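Neutral ceramidase (PDB 2ZWS) hydrolyses the N-acyl bond of ceramide to give sphingosine and a free fatty acid, and also catalyses the reverse synthesis. Local coordinates at residues E294-D303 / A485-A496. Residues are numbered along the deposited sequence; the frame is centred on the assembly and turned at random. Where two conformers were deposited one is given.
With PLM (palmitic acid), chain G.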
loop_
_atom_site.group_PDB
_atom_site.type_symbol
_atom_site.label_atom_id
_atom_site.label_comp_id
_atom_site.label_asym_id
_atom_site.label_seq_id
_atom_site.Cartn_x
_atom_site.Cartn_y
_atom_site.Cartn_z
ATOM N N GLU A 294 -7.956 26.612 -8.137
ATOM C CA GLU A 294 -7.701 26.596 -6.704
ATOM C C GLU A 294 -7.387 25.215 -6.152
ATOM O O GLU A 294 -7.756 24.209 -6.741
ATOM C CB GLU A 294 -8.881 27.198 -5.947
ATOM C CG GLU A 294 -10.090 26.327 -5.899
ATOM C CD GLU A 294 -11.245 26.920 -5.083
ATOM O OE1 GLU A 294 -12.385 26.775 -5.536
ATOM O OE2 GLU A 294 -11.040 27.502 -3.998
ATOM N N LEU A 295 -6.705 25.208 -5.018
ATOM C CA LEU A 295 -6.634 24.025 -4.175
ATOM C C LEU A 295 -7.634 24.206 -3.039
ATOM O O LEU A 295 -7.772 25.294 -2.482
ATOM C CB LEU A 295 -5.227 23.862 -3.574
ATOM C CG LEU A 295 -4.057 23.717 -4.556
ATOM C CD1 LEU A 295 -2.783 23.408 -3.783
ATOM C CD2 LEU A 295 -4.326 22.669 -5.627
ATOM N N ASP A 296 -8.314 23.126 -2.679
ATOM C CA ASP A 296 -9.251 23.156 -1.560
ATOM C C ASP A 296 -9.377 21.743 -1.045
ATOM O O ASP A 296 -8.907 20.770 -1.685
ATOM C CB ASP A 296 -10.622 23.669 -2.045
ATOM C CG ASP A 296 -11.507 24.207 -0.922
ATOM O OD1 ASP A 296 -11.106 24.247 0.259
ATOM O OD2 ASP A 296 -12.626 24.625 -1.267
ATOM N N SER A 297 -10.008 21.623 0.115
ATOM C CA SER A 297 -10.233 20.288 0.653
ATOM C C SER A 297 -11.295 20.294 1.735
ATOM O O SER A 297 -11.626 21.357 2.319
ATOM C CB SER A 297 -8.927 19.740 1.232
ATOM O OG SER A 297 -8.534 20.558 2.325
ATOM N N ARG A 298 -11.821 19.095 2.009
ATOM C CA ARG A 298 -12.693 18.892 3.177
ATOM C C ARG A 298 -12.360 17.532 3.778
ATOM O O ARG A 298 -11.849 16.643 3.084
ATOM C CB ARG A 298 -14.184 18.922 2.800
ATOM C CG ARG A 298 -14.708 20.271 2.346
ATOM C CD ARG A 298 -14.753 21.335 3.459
ATOM N NE ARG A 298 -15.467 22.514 2.977
ATOM C CZ ARG A 298 -14.940 23.420 2.147
ATOM N NH1 ARG A 298 -13.690 23.295 1.713
ATOM N NH2 ARG A 298 -15.667 24.446 1.734
ATOM N N PHE A 299 -12.650 17.401 5.067
ATOM C CA PHE A 299 -12.389 16.168 5.786
ATOM C C PHE A 299 -13.371 16.068 6.939
ATOM O O PHE A 299 -13.650 17.073 7.609
ATOM C CB PHE A 299 -10.973 16.170 6.378
ATOM C CG PHE A 299 -10.693 14.999 7.278
ATOM C CD1 PHE A 299 -10.069 13.866 6.772
ATOM C CD2 PHE A 299 -11.063 15.020 8.628
ATOM C CE1 PHE A 299 -9.847 12.761 7.570
ATOM C CE2 PHE A 299 -10.813 13.927 9.433
ATOM C CZ PHE A 299 -10.214 12.803 8.915
ATOM N N ARG A 300 -13.842 14.851 7.189
ATOM C CA ARG A 300 -14.722 14.577 8.310
ATOM C C ARG A 300 -14.505 13.161 8.817
ATOM O O ARG A 300 -14.533 12.234 8.018
ATOM C CB ARG A 300 -16.180 14.669 7.809
ATOM C CG ARG A 300 -16.978 15.539 8.655
ATOM C CD ARG A 300 -18.316 14.952 8.964
ATOM N NE ARG A 300 -19.175 14.631 7.834
ATOM C CZ ARG A 300 -20.369 14.066 7.999
ATOM N NH1 ARG A 300 -20.783 13.796 9.225
ATOM N NH2 ARG A 300 -21.159 13.786 6.957
ATOM N N PHE A 301 -14.317 12.991 10.131
ATOM C CA PHE A 301 -14.581 11.688 10.748
ATOM C C PHE A 301 -16.085 11.506 10.934
ATOM O O PHE A 301 -16.754 12.365 11.522
ATOM C CB PHE A 301 -13.883 11.530 12.092
ATOM C CG PHE A 301 -12.408 11.211 11.993
ATOM C CD1 PHE A 301 -11.971 10.032 11.379
ATOM C CD2 PHE A 301 -11.454 12.048 12.576
ATOM C CE1 PHE A 301 -10.617 9.702 11.326
ATOM C CE2 PHE A 301 -10.063 11.744 12.507
ATOM C CZ PHE A 301 -9.652 10.587 11.873
ATOM N N VAL A 302 -16.598 10.388 10.441
ATOM C CA VAL A 302 -18.048 10.087 10.496
ATOM C C VAL A 302 -18.312 8.876 11.374
ATOM O O VAL A 302 -17.727 7.817 11.161
ATOM C CB VAL A 302 -18.619 9.816 9.082
ATOM C CG1 VAL A 302 -20.123 9.626 9.133
ATOM C CG2 VAL A 302 -18.270 10.969 8.149
ATOM N N ASP A 303 -19.190 9.034 12.361
ATOM C CA ASP A 303 -19.611 7.885 13.144
ATOM C C ASP A 303 -20.637 7.046 12.338
ATOM O O ASP A 303 -21.757 7.517 12.013
ATOM C CB ASP A 303 -20.194 8.338 14.480
ATOM C CG ASP A 303 -20.479 7.167 15.429
ATOM O OD1 ASP A 303 -20.333 5.983 15.035
ATOM O OD2 ASP A 303 -20.814 7.453 16.608
ATOM N N ALA A 485 -20.812 20.773 -0.004
ATOM C CA ALA A 485 -20.116 21.734 0.879
ATOM C C ALA A 485 -18.951 22.474 0.185
ATOM O O ALA A 485 -18.820 23.689 0.307
ATOM C CB ALA A 485 -19.643 21.039 2.156
ATOM N N LEU A 486 -18.099 21.730 -0.526
ATOM C CA LEU A 486 -17.031 22.350 -1.333
ATOM C C LEU A 486 -17.597 23.347 -2.324
ATOM O O LEU A 486 -17.107 24.471 -2.432
ATOM C CB LEU A 486 -16.246 21.276 -2.100
ATOM C CG LEU A 486 -15.028 20.749 -1.374
ATOM C CD1 LEU A 486 -14.639 19.386 -1.925
ATOM C CD2 LEU A 486 -13.874 21.730 -1.439
ATOM N N ARG A 487 -18.639 22.935 -3.049
ATOM C CA ARG A 487 -19.233 23.771 -4.085
ATOM C C ARG A 487 -19.730 25.086 -3.495
ATOM O O ARG A 487 -19.548 26.150 -4.101
ATOM C CB ARG A 487 -20.404 23.045 -4.731
ATOM C CG ARG A 487 -21.080 23.829 -5.892
ATOM C CD ARG A 487 -22.251 23.031 -6.408
ATOM N NE ARG A 487 -23.378 23.036 -5.469
ATOM C CZ ARG A 487 -24.303 22.086 -5.371
ATOM N NH1 ARG A 487 -24.233 20.970 -6.103
ATOM N NH2 ARG A 487 -25.304 22.245 -4.511
ATOM N N GLU A 488 -20.404 24.982 -2.354
ATOM C CA GLU A 488 -21.075 26.132 -1.741
ATOM C C GLU A 488 -20.162 26.933 -0.827
ATOM O O GLU A 488 -20.588 27.945 -0.226
ATOM C CB GLU A 488 -22.297 25.646 -0.958
ATOM C CG GLU A 488 -23.352 24.969 -1.804
ATOM C CD GLU A 488 -23.820 25.822 -2.984
ATOM O OE1 GLU A 488 -23.946 25.292 -4.107
ATOM O OE2 GLU A 488 -24.060 27.040 -2.798
ATOM N N ARG A 489 -18.899 26.507 -0.815
ATOM C CA ARG A 489 -17.939 26.883 0.201
ATOM C C ARG A 489 -18.642 26.319 1.448
ATOM O O ARG A 489 -19.420 25.387 1.327
ATOM C CB ARG A 489 -17.664 28.399 0.182
ATOM C CG ARG A 489 -17.419 29.007 -1.233
ATOM C CD ARG A 489 -16.067 28.623 -1.868
ATOM N NE ARG A 489 -15.820 29.185 -3.213
ATOM C CZ ARG A 489 -14.636 29.126 -3.843
ATOM N NH1 ARG A 489 -13.595 28.556 -3.239
ATOM N NH2 ARG A 489 -14.488 29.624 -5.066
ATOM N N LEU A 490 -18.435 26.807 2.641
ATOM C CA LEU A 490 -19.173 26.122 3.702
ATOM C C LEU A 490 -18.484 24.863 4.211
ATOM O O LEU A 490 -18.003 24.022 3.436
ATOM C CB LEU A 490 -20.581 25.700 3.239
ATOM C CG LEU A 490 -21.719 26.723 3.193
ATOM C CD1 LEU A 490 -23.090 26.029 3.259
ATOM C CD2 LEU A 490 -21.560 27.751 4.322
ATOM N N PRO A 491 -18.491 24.708 5.532
ATOM C CA PRO A 491 -17.863 23.608 6.260
ATOM C C PRO A 491 -18.677 22.339 6.145
ATOM O O PRO A 491 -19.872 22.391 5.849
ATOM C CB PRO A 491 -17.885 24.075 7.714
ATOM C CG PRO A 491 -18.591 25.340 7.756
ATOM C CD PRO A 491 -19.115 25.700 6.441
ATOM N N VAL A 492 -18.031 21.195 6.357
ATOM C CA VAL A 492 -18.778 19.960 6.507
ATOM C C VAL A 492 -19.153 19.856 7.986
ATOM O O VAL A 492 -18.691 20.662 8.793
ATOM C CB VAL A 492 -17.979 18.730 6.005
ATOM C CG1 VAL A 492 -17.860 18.786 4.479
ATOM C CG2 VAL A 492 -16.613 18.688 6.651
ATOM N N GLU A 493 -19.964 18.870 8.345
ATOM C CA GLU A 493 -20.367 18.744 9.752
ATOM C C GLU A 493 -19.191 18.381 10.657
ATOM O O GLU A 493 -18.201 17.798 10.202
ATOM C CB GLU A 493 -21.594 17.836 9.946
ATOM C CG GLU A 493 -21.761 16.622 9.042
ATOM C CD GLU A 493 -22.186 16.925 7.606
ATOM O OE1 GLU A 493 -23.322 16.530 7.218
ATOM O OE2 GLU A 493 -21.375 17.512 6.845
ATOM N N THR A 494 -19.275 18.771 11.930
ATOM C CA THR A 494 -18.151 18.584 12.849
ATOM C C THR A 494 -17.761 17.116 12.916
ATOM O O THR A 494 -18.615 16.238 12.908
ATOM C CB THR A 494 -18.470 19.079 14.269
ATOM O OG1 THR A 494 -19.696 18.484 14.700
ATOM C CG2 THR A 494 -18.609 20.599 14.290
ATOM N N SER A 495 -16.455 16.858 12.952
ATOM C CA SER A 495 -15.958 15.481 13.034
ATOM C C SER A 495 -16.339 14.829 14.351
ATOM O O SER A 495 -16.359 15.467 15.392
ATOM C CB SER A 495 -14.443 15.460 12.954
ATOM O OG SER A 495 -14.004 15.469 11.623
ATOM N N ALA A 496 -16.633 13.546 14.290
ATOM C CA ALA A 496 -16.674 12.721 15.477
ATOM C C ALA A 496 -15.256 12.245 15.711
ATOM O O ALA A 496 -14.328 12.754 15.106
ATOM C CB ALA A 496 -17.519 11.489 15.137
HETATM C C1 PLM G . -14.402 26.534 4.639
HETATM O O1 PLM G . -13.171 26.706 4.445
HETATM O O2 PLM G . -15.207 26.772 3.706
HETATM C C2 PLM G . -14.910 26.054 5.976
HETATM C C3 PLM G . -14.140 24.803 6.389
HETATM C C4 PLM G . -14.509 24.391 7.809
HETATM C C5 PLM G . -13.858 25.235 8.903
HETATM C C6 PLM G . -14.044 24.525 10.240
HETATM C C7 PLM G . -15.246 25.073 11.001
HETATM C C8 PLM G . -16.424 24.108 11.002
HETATM C C9 PLM G . -17.521 24.588 11.950
HETATM C CA PLM G . -18.879 24.670 11.265
HETATM C CB PLM G . -19.687 23.393 11.477
HETATM C CC PLM G . -20.297 22.933 10.158
HETATM C CD PLM G . -21.816 22.830 10.249
HETATM C CE PLM G . -22.469 22.816 8.871
HETATM C CF PLM G . -22.634 21.397 8.332
HETATM C CG PLM G . -23.894 20.727 8.870
HETATM O O HOH W 1 -15.055 25.440 -0.921
HETATM O O HOH W 2 -15.114 18.087 10.033
#
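Arg298 sets CG beside its backbone N (chi1 -68°) and the chain bends at chi2 (-68°), which carries its guanidinium past Leu486 to the carbonyl of Leu490. Its NE and NH2 grip Leu490 O side-on, at 3.0 and 2.9 Å. NH1 turns back to its own strand, bonding Ser297 O and, weakly, the Asp296 carboxylate. A water joins Arg298 NH2, Asp296 OD2 and Leu486 O. One face of the guanidinium lies against Leu486 CA. Over the other is the carboxyl group of a bound palmitic acid, with Arg298 NH2 3.1 Å from PLM O2. The Pro491 ring and Val492 O lie against the acyl chain, so Arg298 and residues 490-492 line this lipid site. In one of two conformers, Arg489 NH1 makes a salt bridge to the syn lone pair of Glu294 OE2 (2.9 Å); this tie is less certain. Arg300 lays its guanidinium under Glu493, CG over the centre and the carboxylate stacked 13° from parallel. Arg300 NH2 and Glu493 OE1 pair by charge alone, 3.5 Å apart. Val492 CG2 packs on Phe299 O and Arg300 CG. Farther along, Phe301 N donates to Ser495 OG (2.9 Å), and Ala496 N returns a bond to Phe301 O (3.0 Å). Residues 489-496 thus run along strand 295-303, an edge strand of a four-stranded sheet. Strand 392-400 pairs with it, and helix 471-488 packs on Arg298, Arg300 and Val302 through Leu478 and Met482.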